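Local coordinates for protein tRNA-splicing ligase RtcB (Thermus thermophilus, PDB 2EPG) that probably joins RNA 3' ends carrying a 2',3'-cyclic phosphate or 3'-phosphate to 5'-hydroxyl RNA ends, using GTP and manganese, at residues V111-S116 against Q240-I245; E218-D223 against R389-L394; V222-D227 against V476-P481. All blocks are in the same frame, centred on the assembly; numbering follows the deposited sequence.

Interaction 1: residues V111-S116 against Q240-I245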
loop_
_atom_site.group_PDB
_atom_site.type_symbol
_atom_site.label_atom_id
_atom_site.label_comp_id
_atom_site.label_asym_id
_atom_site.label_seq_id
_atom_site.Cartn_x
_atom_site.Cartn_y
_atom_site.Cartn_z
ATOM N N VAL A 111 -1.880 3.007 2.885
ATOM C CA VAL A 111 -2.598 3.120 4.137
ATOM C C VAL A 111 -1.793 3.749 5.258
ATOM O O VAL A 111 -0.614 3.456 5.420
ATOM C CB VAL A 111 -3.030 1.708 4.631
ATOM C CG1 VAL A 111 -3.940 1.825 5.833
ATOM C CG2 VAL A 111 -3.703 0.940 3.493
ATOM N N ARG A 112 -2.440 4.611 6.033
ATOM C CA ARG A 112 -1.800 5.188 7.196
ATOM C C ARG A 112 -2.702 4.857 8.385
ATOM O O ARG A 112 -3.935 4.988 8.295
ATOM C CB ARG A 112 -1.661 6.705 7.098
ATOM C CG ARG A 112 -1.197 7.312 8.428
ATOM C CD ARG A 112 -0.805 8.785 8.376
ATOM N NE ARG A 112 0.358 9.076 7.537
ATOM C CZ ARG A 112 1.128 10.150 7.704
ATOM N NH1 ARG A 112 2.166 10.386 6.911
ATOM N NH2 ARG A 112 0.883 10.977 8.702
ATOM N N LEU A 113 -2.097 4.414 9.484
ATOM C CA LEU A 113 -2.863 4.124 10.683
ATOM C C LEU A 113 -2.380 5.012 11.832
ATOM O O LEU A 113 -1.193 5.005 12.185
ATOM C CB LEU A 113 -2.728 2.650 11.099
ATOM C CG LEU A 113 -3.545 2.226 12.336
ATOM C CD1 LEU A 113 -5.049 2.325 12.049
ATOM C CD2 LEU A 113 -3.225 0.790 12.704
ATOM N N LEU A 114 -3.306 5.787 12.395
ATOM C CA LEU A 114 -3.001 6.634 13.535
ATOM C C LEU A 114 -3.500 5.855 14.766
ATOM O O LEU A 114 -4.542 5.194 14.705
ATOM C CB LEU A 114 -3.751 7.980 13.437
ATOM C CG LEU A 114 -3.554 8.866 12.199
ATOM C CD1 LEU A 114 -4.325 10.183 12.361
ATOM C CD2 LEU A 114 -2.070 9.145 12.010
ATOM N N ALA A 115 -2.746 5.925 15.860
ATOM C CA ALA A 115 -3.102 5.254 17.106
ATOM C C ALA A 115 -3.223 6.331 18.181
ATOM O O ALA A 115 -2.307 7.131 18.352
ATOM C CB ALA A 115 -2.014 4.250 17.486
ATOM N N SER A 116 -4.329 6.349 18.914
ATOM C CA SER A 116 -4.533 7.383 19.932
ATOM C C SER A 116 -4.483 6.874 21.376
ATOM O O SER A 116 -4.351 5.671 21.613
ATOM C CB SER A 116 -5.888 8.043 19.724
ATOM O OG SER A 116 -6.911 7.173 20.184
ATOM N N GLN A 240 -8.625 0.476 22.254
ATOM C CA GLN A 240 -7.974 1.691 21.777
ATOM C C GLN A 240 -8.565 2.226 20.463
ATOM O O GLN A 240 -8.887 1.458 19.546
ATOM C CB GLN A 240 -6.481 1.433 21.615
ATOM C CG GLN A 240 -5.710 2.581 21.003
ATOM C CD GLN A 240 -4.335 2.134 20.604
ATOM O OE1 GLN A 240 -4.128 0.956 20.313
ATOM N NE2 GLN A 240 -3.384 3.063 20.574
ATOM N N VAL A 241 -8.709 3.546 20.381
ATOM C CA VAL A 241 -9.255 4.207 19.188
ATOM C C VAL A 241 -8.159 4.424 18.123
ATOM O O VAL A 241 -7.067 4.906 18.429
ATOM C CB VAL A 241 -9.874 5.595 19.558
ATOM C CG1 VAL A 241 -10.245 6.365 18.298
ATOM C CG2 VAL A 241 -11.120 5.408 20.402
ATOM N N THR A 242 -8.438 4.043 16.878
ATOM C CA THR A 242 -7.473 4.257 15.800
ATOM C C THR A 242 -8.189 4.899 14.616
ATOM O O THR A 242 -9.423 4.934 14.557
ATOM C CB THR A 242 -6.804 2.928 15.320
ATOM O OG1 THR A 242 -7.794 2.066 14.752
ATOM C CG2 THR A 242 -6.125 2.200 16.486
ATOM N N VAL A 243 -7.403 5.428 13.691
ATOM C CA VAL A 243 -7.933 6.040 12.492
ATOM C C VAL A 243 -7.117 5.504 11.310
ATOM O O VAL A 243 -5.899 5.656 11.269
ATOM C CB VAL A 243 -7.826 7.580 12.569
ATOM C CG1 VAL A 243 -8.437 8.210 11.305
ATOM C CG2 VAL A 243 -8.533 8.089 13.839
ATOM N N LEU A 244 -7.797 4.876 10.358
ATOM C CA LEU A 244 -7.131 4.318 9.192
ATOM C C LEU A 244 -7.467 5.150 7.955
ATOM O O LEU A 244 -8.636 5.344 7.630
ATOM C CB LEU A 244 -7.544 2.849 8.998
ATOM C CG LEU A 244 -6.794 2.040 7.927
ATOM C CD1 LEU A 244 -6.765 0.536 8.299
ATOM C CD2 LEU A 244 -7.463 2.252 6.578
ATOM N N ILE A 245 -6.423 5.635 7.284
ATOM C CA ILE A 245 -6.548 6.467 6.080
ATOM C C ILE A 245 -6.101 5.655 4.857
ATOM O O ILE A 245 -4.966 5.184 4.789
ATOM C CB ILE A 245 -5.649 7.719 6.192
ATOM C CG1 ILE A 245 -6.049 8.536 7.426
ATOM C CG2 ILE A 245 -5.758 8.558 4.924
ATOM C CD1 ILE A 245 -4.972 9.556 7.879
#
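Gln240 reaches across to Ser116 with its side chain and so adds a side-chain bond at the end of a pattern made mostly by backbone. Its CB points toward strand 111-116, and with CG anti to the backbone N (chi1 175°) the chain runs out extended. CG passes 3.4 Å from Ser116 O, CD follows alongside, and at the tip NE2 donates to Ser116 O at 3.0 Å, with that oxygen lying in the amide plane; NE2 also rests against the methyl of Ala115. The same nitrogen donates to the carbonyl of Gly235 and OE1 accepts from Phe237 N, which should fix the rotation of the amide. Beside it, Val241 O is gripped twice, by Ser116 N and by Ser116 OG at 2.9 Å from above the carbonyl plane. Farther along, Leu114 pairs with Val243 and Arg112 with Ile245 through two-way backbone bonds, Ile245 N lying 2.8 Å from Arg112 O. On the face that carries Leu113 and Leu244, Val111 CG1 presses against Leu244 CG at 3.5 Å, and Leu113 CD1 meets Thr242 CB at a slant. On the other, Leu114, Val243 and Ile245 turn to helix 288-321, whereas Leu244 approaches Ser391 and Val111 approaches His339. This is a regular antiparallel strand pair of the RtcB core, helix-covered on one face and bordering the predicted GMP site on the other.

Interaction 2: residues E218-D223 against R389-L394; sequences EVQYVD and RYSYVL
Gln220 and Ser391 face each other across the strand that separates their backbones: their CA atoms are 9.0 Å apart, and strand 474-486 pairs with both segments. Side chains therefore bridge the distance, and the buried end is the more richly bonded. There Gln220 NE2 lies 3.4 Å from Ser391 OG and almost as near its CB. The amide is held from two directions, since NE2 donates to Glu218 OE2 at 2.9 Å, on the lone pair that faces away from the other carboxylate oxygen, while OE1 is hydrogen-bonded to the hydroxyl of Thr242. Glu218 CG sits between its own backbone N and carbonyl carbon (chi1 51°), and from there the extended chain carries OE2 to within 3.9 Å of Ser391 OG; OE1 takes a weak bond from Gly388 N. Shortening Glu218 to an alanine is likely to leave Gln220 NE2 without this acceptor and open a gap beside Ser391. The outer end is partly exposed and looser. Asp223 OD1 comes obliquely to the Tyr390 ring, 3.6 Å from CE2, the carboxylate and ring planes 45° apart, and this carboxylate is held chiefly by Arg478. Exposed Arg389 starts away from strand 218-223, and its guanidinium forms a salt bridge with Asp386. Glu218 and Ser391 both belong to the predicted GMP site of the RtcB fold, so the buried end is probably part of a nucleotide pocket wall.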
loop_
_atom_site.group_PDB
_atom_site.type_symbol
_atom_site.label_atom_id
_atom_site.label_comp_id
_atom_site.label_asym_id
_atom_site.label_seq_id
_atom_site.Cartn_x
_atom_site.Cartn_y
_atom_site.Cartn_z
ATOM N N GLU A 218 -11.361 5.887 8.277
ATOM C CA GLU A 218 -12.272 5.400 9.292
ATOM C C GLU A 218 -11.706 5.429 10.701
ATOM O O GLU A 218 -10.509 5.197 10.925
ATOM C CB GLU A 218 -12.848 4.004 8.954
ATOM C CG GLU A 218 -11.899 2.907 8.571
ATOM C CD GLU A 218 -12.620 1.576 8.324
ATOM O OE1 GLU A 218 -13.642 1.542 7.596
ATOM O OE2 GLU A 218 -12.156 0.556 8.859
ATOM N N VAL A 219 -12.578 5.803 11.635
ATOM C CA VAL A 219 -12.240 5.839 13.049
ATOM C C VAL A 219 -12.663 4.446 13.502
ATOM O O VAL A 219 -13.788 4.021 13.226
ATOM C CB VAL A 219 -13.063 6.880 13.813
ATOM C CG1 VAL A 219 -12.597 6.936 15.276
ATOM C CG2 VAL A 219 -12.925 8.237 13.146
ATOM N N GLN A 220 -11.767 3.743 14.182
ATOM C CA GLN A 220 -12.041 2.376 14.605
ATOM C C GLN A 220 -11.543 2.164 16.032
ATOM O O GLN A 220 -11.001 3.078 16.682
ATOM C CB GLN A 220 -11.269 1.388 13.697
ATOM C CG GLN A 220 -10.972 1.871 12.273
ATOM C CD GLN A 220 -9.685 1.277 11.669
ATOM O OE1 GLN A 220 -8.569 1.541 12.145
ATOM N NE2 GLN A 220 -9.841 0.476 10.623
ATOM N N TYR A 221 -11.735 0.949 16.523
ATOM C CA TYR A 221 -11.221 0.605 17.833
ATOM C C TYR A 221 -10.617 -0.790 17.710
ATOM O O TYR A 221 -11.040 -1.591 16.879
ATOM C CB TYR A 221 -12.309 0.669 18.924
ATOM C CG TYR A 221 -13.436 -0.341 18.817
ATOM C CD1 TYR A 221 -14.592 -0.059 18.080
ATOM C CD2 TYR A 221 -13.355 -1.566 19.477
ATOM C CE1 TYR A 221 -15.638 -0.972 18.008
ATOM C CE2 TYR A 221 -14.390 -2.484 19.412
ATOM C CZ TYR A 221 -15.528 -2.182 18.679
ATOM O OH TYR A 221 -16.547 -3.099 18.616
ATOM N N VAL A 222 -9.589 -1.055 18.500
ATOM C CA VAL A 222 -8.939 -2.356 18.473
ATOM C C VAL A 222 -9.887 -3.306 19.209
ATOM O O VAL A 222 -10.188 -3.074 20.376
ATOM C CB VAL A 222 -7.583 -2.287 19.210
ATOM C CG1 VAL A 222 -6.933 -3.650 19.246
ATOM C CG2 VAL A 222 -6.671 -1.274 18.525
ATOM N N ASP A 223 -10.395 -4.344 18.548
ATOM C CA ASP A 223 -11.293 -5.246 19.263
ATOM C C ASP A 223 -10.651 -6.588 19.621
ATOM O O ASP A 223 -11.242 -7.391 20.344
ATOM C CB ASP A 223 -12.617 -5.454 18.499
ATOM C CG ASP A 223 -12.551 -6.563 17.476
ATOM O OD1 ASP A 223 -13.629 -7.038 17.053
ATOM O OD2 ASP A 223 -11.441 -6.959 17.080
ATOM N N ARG A 389 -15.662 -2.936 7.282
ATOM C CA ARG A 389 -15.255 -4.318 7.534
ATOM C C ARG A 389 -14.034 -4.275 8.448
ATOM O O ARG A 389 -13.472 -3.204 8.674
ATOM C CB ARG A 389 -14.892 -5.002 6.218
ATOM C CG ARG A 389 -15.949 -4.864 5.139
ATOM C CD ARG A 389 -17.197 -5.657 5.494
ATOM N NE ARG A 389 -16.888 -7.075 5.646
ATOM C CZ ARG A 389 -16.379 -7.838 4.681
ATOM N NH1 ARG A 389 -16.127 -9.122 4.915
ATOM N NH2 ARG A 389 -16.129 -7.320 3.480
ATOM N N TYR A 390 -13.617 -5.427 8.966
ATOM C CA TYR A 390 -12.449 -5.484 9.841
ATOM C C TYR A 390 -11.151 -5.117 9.136
ATOM O O TYR A 390 -10.976 -5.372 7.941
ATOM C CB TYR A 390 -12.233 -6.885 10.396
ATOM C CG TYR A 390 -13.256 -7.363 11.384
ATOM C CD1 TYR A 390 -14.008 -8.516 11.130
ATOM C CD2 TYR A 390 -13.450 -6.696 12.589
ATOM C CE1 TYR A 390 -14.927 -8.986 12.055
ATOM C CE2 TYR A 390 -14.368 -7.160 13.523
ATOM C CZ TYR A 390 -15.100 -8.305 13.247
ATOM O OH TYR A 390 -16.000 -8.768 14.172
ATOM N N SER A 391 -10.237 -4.532 9.897
ATOM C CA SER A 391 -8.911 -4.204 9.396
ATOM C C SER A 391 -7.983 -4.995 10.299
ATOM O O SER A 391 -8.356 -5.332 11.423
ATOM C CB SER A 391 -8.625 -2.715 9.527
ATOM O OG SER A 391 -9.201 -2.023 8.439
ATOM N N TYR A 392 -6.787 -5.309 9.822
ATOM C CA TYR A 392 -5.855 -6.055 10.658
ATOM C C TYR A 392 -4.482 -5.388 10.663
ATOM O O TYR A 392 -4.132 -4.632 9.754
ATOM C CB TYR A 392 -5.702 -7.503 10.161
ATOM C CG TYR A 392 -6.987 -8.330 10.149
ATOM C CD1 TYR A 392 -7.953 -8.158 9.151
ATOM C CD2 TYR A 392 -7.247 -9.263 11.149
ATOM C CE1 TYR A 392 -9.137 -8.886 9.157
ATOM C CE2 TYR A 392 -8.433 -9.999 11.157
ATOM C CZ TYR A 392 -9.366 -9.801 10.162
ATOM O OH TYR A 392 -10.534 -10.523 10.189
ATOM N N VAL A 393 -3.723 -5.646 11.716
ATOM C CA VAL A 393 -2.370 -5.143 11.819
ATOM C C VAL A 393 -1.540 -6.424 11.963
ATOM O O VAL A 393 -1.800 -7.239 12.861
ATOM C CB VAL A 393 -2.161 -4.269 13.072
ATOM C CG1 VAL A 393 -0.700 -3.854 13.156
ATOM C CG2 VAL A 393 -3.078 -3.028 13.020
ATOM N N LEU A 394 -0.589 -6.619 11.051
ATOM C CA LEU A 394 0.285 -7.776 11.094
ATOM C C LEU A 394 1.680 -7.225 11.330
ATOM O O LEU A 394 1.855 -6.016 11.458
ATOM C CB LEU A 394 0.251 -8.530 9.754
ATOM C CG LEU A 394 -1.144 -8.790 9.156
ATOM C CD1 LEU A 394 -1.013 -9.492 7.799
ATOM C CD2 LEU A 394 -1.971 -9.631 10.107
#

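Interaction 3: residues V222-D227 against V476-P481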
loop_
_atom_site.group_PDB
_atom_site.type_symbol
_atom_site.label_atom_id
_atom_site.label_comp_id
_atom_site.label_asym_id
_atom_site.label_seq_id
_atom_site.Cartn_x
_atom_site.Cartn_y
_atom_site.Cartn_z
ATOM N N VAL A 222 -9.589 -1.055 18.500
ATOM C CA VAL A 222 -8.939 -2.356 18.473
ATOM C C VAL A 222 -9.887 -3.306 19.209
ATOM O O VAL A 222 -10.188 -3.074 20.376
ATOM C CB VAL A 222 -7.583 -2.287 19.210
ATOM C CG1 VAL A 222 -6.933 -3.650 19.246
ATOM C CG2 VAL A 222 -6.671 -1.274 18.525
ATOM N N ASP A 223 -10.395 -4.344 18.548
ATOM C CA ASP A 223 -11.293 -5.246 19.263
ATOM C C ASP A 223 -10.651 -6.588 19.621
ATOM O O ASP A 223 -11.242 -7.391 20.344
ATOM C CB ASP A 223 -12.617 -5.454 18.499
ATOM C CG ASP A 223 -12.551 -6.563 17.476
ATOM O OD1 ASP A 223 -13.629 -7.038 17.053
ATOM O OD2 ASP A 223 -11.441 -6.959 17.080
ATOM N N GLU A 224 -9.431 -6.821 19.136
ATOM C CA GLU A 224 -8.745 -8.059 19.445
ATOM C C GLU A 224 -7.233 -7.903 19.313
ATOM O O GLU A 224 -6.743 -7.246 18.388
ATOM C CB GLU A 224 -9.251 -9.170 18.516
ATOM C CG GLU A 224 -9.134 -10.572 19.095
ATOM C CD GLU A 224 -10.238 -11.501 18.602
ATOM O OE1 GLU A 224 -10.191 -11.920 17.422
ATOM O OE2 GLU A 224 -11.159 -11.800 19.401
ATOM N N VAL A 225 -6.500 -8.487 20.254
ATOM C CA VAL A 225 -5.047 -8.437 20.220
ATOM C C VAL A 225 -4.541 -9.878 20.171
ATOM O O VAL A 225 -4.877 -10.683 21.043
ATOM C CB VAL A 225 -4.476 -7.721 21.459
ATOM C CG1 VAL A 225 -2.969 -7.906 21.513
ATOM C CG2 VAL A 225 -4.829 -6.228 21.400
ATOM N N TYR A 226 -3.744 -10.193 19.152
ATOM C CA TYR A 226 -3.214 -11.538 18.954
ATOM C C TYR A 226 -1.781 -11.749 19.414
ATOM O O TYR A 226 -1.418 -12.839 19.855
ATOM C CB TYR A 226 -3.308 -11.926 17.477
ATOM C CG TYR A 226 -4.679 -11.747 16.898
ATOM C CD1 TYR A 226 -4.944 -10.711 15.999
ATOM C CD2 TYR A 226 -5.725 -12.586 17.269
ATOM C CE1 TYR A 226 -6.214 -10.513 15.490
ATOM C CE2 TYR A 226 -7.002 -12.399 16.765
ATOM C CZ TYR A 226 -7.241 -11.360 15.878
ATOM O OH TYR A 226 -8.504 -11.156 15.380
ATOM N N ASP A 227 -0.948 -10.727 19.282
ATOM C CA ASP A 227 0.436 -10.855 19.709
ATOM C C ASP A 227 0.696 -9.743 20.695
ATOM O O ASP A 227 0.826 -8.582 20.317
ATOM C CB ASP A 227 1.391 -10.721 18.532
ATOM C CG ASP A 227 2.769 -11.251 18.849
ATOM O OD1 ASP A 227 3.002 -12.445 18.601
ATOM O OD2 ASP A 227 3.615 -10.494 19.363
ATOM N N VAL A 476 -1.237 -9.328 14.601
ATOM C CA VAL A 476 -1.008 -8.529 15.788
ATOM C C VAL A 476 -2.321 -8.049 16.374
ATOM O O VAL A 476 -2.564 -8.214 17.566
ATOM C CB VAL A 476 -0.115 -7.317 15.487
ATOM C CG1 VAL A 476 0.080 -6.499 16.763
ATOM C CG2 VAL A 476 1.219 -7.799 14.910
ATOM N N ALA A 477 -3.177 -7.454 15.547
ATOM C CA ALA A 477 -4.464 -6.977 16.056
ATOM C C ALA A 477 -5.517 -6.850 14.984
ATOM O O ALA A 477 -5.217 -6.902 13.790
ATOM C CB ALA A 477 -4.288 -5.626 16.777
ATOM N N ARG A 478 -6.764 -6.698 15.427
ATOM C CA ARG A 478 -7.892 -6.525 14.529
ATOM C C ARG A 478 -8.583 -5.246 14.940
ATOM O O ARG A 478 -8.697 -4.953 16.129
ATOM C CB ARG A 478 -8.880 -7.693 14.605
ATOM C CG ARG A 478 -9.993 -7.555 13.579
ATOM C CD ARG A 478 -10.904 -8.775 13.551
ATOM N NE ARG A 478 -11.723 -8.880 14.752
ATOM C CZ ARG A 478 -12.383 -9.976 15.102
ATOM N NH1 ARG A 478 -13.112 -9.994 16.208
ATOM N NH2 ARG A 478 -12.296 -11.063 14.350
ATOM N N LEU A 479 -9.050 -4.505 13.938
ATOM C CA LEU A 479 -9.695 -3.216 14.112
ATOM C C LEU A 479 -11.130 -3.228 13.571
ATOM O O LEU A 479 -11.373 -3.680 12.451
ATOM C CB LEU A 479 -8.891 -2.147 13.351
ATOM C CG LEU A 479 -7.517 -1.625 13.801
ATOM C CD1 LEU A 479 -6.902 -2.485 14.868
ATOM C CD2 LEU A 479 -6.613 -1.483 12.576
ATOM N N ARG A 480 -12.069 -2.710 14.358
ATOM C CA ARG A 480 -13.464 -2.645 13.939
ATOM C C ARG A 480 -13.836 -1.173 13.709
ATOM O O ARG A 480 -13.545 -0.309 14.536
ATOM C CB ARG A 480 -14.349 -3.281 15.014
ATOM C CG ARG A 480 -15.803 -3.418 14.605
ATOM C CD ARG A 480 -16.547 -4.432 15.464
ATOM N NE ARG A 480 -17.883 -4.650 14.924
ATOM C CZ ARG A 480 -18.853 -3.742 14.955
ATOM N NH1 ARG A 480 -20.039 -4.018 14.426
ATOM N NH2 ARG A 480 -18.647 -2.562 15.538
ATOM N N PRO A 481 -14.475 -0.865 12.573
ATOM C CA PRO A 481 -14.869 0.515 12.258
ATOM C C PRO A 481 -16.069 1.046 13.035
ATOM O O PRO A 481 -16.981 0.292 13.371
ATOM C CB PRO A 481 -15.152 0.456 10.761
ATOM C CG PRO A 481 -15.722 -0.917 10.597
ATOM C CD PRO A 481 -14.833 -1.780 11.472
#
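A beta bulge between Val222 and Glu224 shifts the pairing of strand 222-225 with strand 476-481 by one residue, and at the shift Asp223 meets Arg478. Backbone bonds flank the bulge: Asp223 N donates to Arg478 O at 3.0 Å, and Arg478 N to Glu224 O. The Arg478 chain runs extended to CD and then bends (chi3 70°), which brings the guanidinium side-on to the carboxylate. NE donates to the syn lone pair of Asp223 OD2 at 3.0 Å, and NH1 donates to Asp223 OD1 at 3.1 Å, somewhat out of the carboxylate plane. Glu224 OE1 lies over one guanidinium face, a long salt bridge of 3.7 Å to Arg478 NH1 with no N-H aimed at it. Tyr226 OH donates to that oxygen at 2.8 Å, holding it in place above the cation, while Tyr390 adds a cation-pi contact with Arg478. The two strands are antiparallel neighbours in the RtcB fold, strand 474-486 carrying a second, classic bulge where Val476 and Ala477 both face Val393. On the other face, Val222 CG2 packs on Leu479 CD1 at 3.9 Å and CG1 on the methyl of Ala477. Past the strand, Val476 O accepts from Tyr226 N and weakly from Asp227 N, and the Tyr226 ring sets its edge against the Ala477 backbone. Asp227 is the N-cap of helix 228-234, its OD2 accepting from Ala230 N.

Overall arrangement
The three contacts follow neighbouring strands across one region of the fold, and their chemistry changes from the buried interior outward. Interaction 1 is wholly buried and relies on regular backbone pairing with largely apolar faces. Interaction 3 uses the same antiparallel pairing but is only partly buried, and there a bulge and a charged cluster supplement the backbone. Interaction 2 differs in kind: its segments flank strand 474-486 and meet chiefly through side chains. Strand 216-225 is common to interactions 2 and 3 and also bonds to strand 240-247 of interaction 1, through Gln220 N to Thr242 O and Val222 N to Gln240 O. Leu479 packs against Thr242 and Leu113, tying 476-481 to interaction 1.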